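Local coordinates for protein glutaredoxin (Chlorella sorokiniana, PDB 4I2U) that binds glutathione and probably uses it to reduce disulfides, as a thioredoxin-fold oxidoreductase of cell redox homeostasis, at residues Leu96-Met99 and Leu100-Ala103. Numbering follows the deposited sequence.
Sequences LEVM and LRNA
R101 folds back along its own helix so that its guanidinium lies flat over the backbone at E97 and V98: the carbonyl O of E97 sits 3.8 Å above the plane, over its centre, and V98 N is displaced toward the rim. The chain turns back at the CG-CD bond (chi3 -68°), which brings the guanidinium over the backbone. The two end nitrogens then diverge, R101 NH1 to E97 CB at 3.6 Å and R101 NH2 to V98 CG2 at 3.7 Å. No salt bridge forms, since E97 OE2 remains 4.1 Å from R101 NH1; the carboxylate and guanidinium planes are 68° apart. Replaced by alanine, R101 is likely to leave the backbone at E97 and V98 without its guanidinium layer and the E97 carboxylate without its nearby positive charge. All this belongs to the outward face of helix 95-102, the short last helix of this glutaredoxin, which follows helix 84-93 at the end of the thioredoxin fold and whose i to i+4 bonds include R101 N to E97 O (2.9 Å, 166° at the hydrogen). V98 and N102 run side by side there, V98 CG1 meeting N102 ND2 at 3.7 Å. On the inward face L96 crosses L100 at an angle, L96 CG to L100 CD1 4.0 Å, and both leucines pack on I76 of strand 73-76.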
loop_
_atom_site.group_PDB
_atom_site.type_symbol
_atom_site.label_atom_id
_atom_site.label_comp_id
_atom_site.label_asym_id
_atom_site.label_seq_id
_atom_site.Cartn_x
_atom_site.Cartn_y
_atom_site.Cartn_z
ATOM N N LEU A 96 7.088 10.436 -2.315
ATOM C CA LEU A 96 7.010 8.998 -2.483
ATOM C C LEU A 96 8.340 8.459 -2.980
ATOM O O LEU A 96 8.847 7.447 -2.482
ATOM C CB LEU A 96 5.879 8.630 -3.434
ATOM C CG LEU A 96 5.721 7.121 -3.673
ATOM C CD1 LEU A 96 5.450 6.354 -2.376
ATOM C CD2 LEU A 96 4.616 6.889 -4.650
ATOM N N GLU A 97 8.931 9.129 -3.949
ATOM C CA GLU A 97 10.230 8.705 -4.458
ATOM C C GLU A 97 11.278 8.704 -3.359
ATOM O O GLU A 97 12.092 7.800 -3.287
ATOM C CB GLU A 97 10.686 9.613 -5.599
ATOM C CG GLU A 97 9.980 9.353 -6.899
ATOM C CD GLU A 97 10.158 10.495 -7.861
ATOM O OE1 GLU A 97 9.383 11.464 -7.797
ATOM O OE2 GLU A 97 11.097 10.435 -8.681
ATOM N N VAL A 98 11.282 9.719 -2.503
ATOM C CA VAL A 98 12.226 9.735 -1.395
ATOM C C VAL A 98 12.024 8.500 -0.522
ATOM O O VAL A 98 12.986 7.827 -0.152
ATOM C CB VAL A 98 12.087 11.025 -0.539
ATOM C CG1 VAL A 98 12.924 10.930 0.751
ATOM C CG2 VAL A 98 12.485 12.249 -1.354
ATOM N N MET A 99 10.779 8.191 -0.185
ATOM C CA MET A 99 10.514 7.010 0.630
ATOM C C MET A 99 10.931 5.720 -0.038
ATOM O O MET A 99 11.475 4.815 0.610
ATOM C CB MET A 99 9.039 6.938 1.001
ATOM C CG MET A 99 8.651 8.022 1.988
ATOM S SD MET A 99 7.006 7.884 2.668
ATOM C CE MET A 99 6.105 8.305 1.251
ATOM N N LEU A 100 10.675 5.609 -1.331
ATOM C CA LEU A 100 11.050 4.396 -2.062
ATOM C C LEU A 100 12.562 4.246 -2.158
ATOM O O LEU A 100 13.083 3.138 -2.015
ATOM C CB LEU A 100 10.422 4.407 -3.448
ATOM C CG LEU A 100 8.896 4.320 -3.526
ATOM C CD1 LEU A 100 8.457 4.507 -4.948
ATOM C CD2 LEU A 100 8.370 2.992 -3.005
ATOM N N ARG A 101 13.273 5.340 -2.378
ATOM C CA ARG A 101 14.726 5.266 -2.383
ATOM C C ARG A 101 15.246 4.882 -0.996
ATOM O O ARG A 101 16.141 4.043 -0.865
ATOM C CB ARG A 101 15.342 6.587 -2.840
ATOM C CG ARG A 101 15.162 6.842 -4.324
ATOM C CD ARG A 101 16.036 7.975 -4.874
ATOM N NE ARG A 101 15.614 9.265 -4.346
ATOM C CZ ARG A 101 14.753 10.101 -4.935
ATOM N NH1 ARG A 101 14.214 9.849 -6.124
ATOM N NH2 ARG A 101 14.448 11.215 -4.318
ATOM N N ASN A 102 14.673 5.460 0.057
ATOM C CA ASN A 102 15.124 5.123 1.403
ATOM C C ASN A 102 14.868 3.652 1.723
ATOM O O ASN A 102 15.626 3.027 2.480
ATOM C CB ASN A 102 14.428 5.997 2.444
ATOM C CG ASN A 102 14.913 7.425 2.429
ATOM O OD1 ASN A 102 15.951 7.737 1.845
ATOM N ND2 ASN A 102 14.153 8.308 3.065
ATOM N N ALA A 103 13.807 3.098 1.148
ATOM C CA ALA A 103 13.440 1.706 1.366
ATOM C C ALA A 103 14.278 0.748 0.532
ATOM O O ALA A 103 14.189 -0.465 0.705
ATOM C CB ALA A 103 11.956 1.508 1.067
#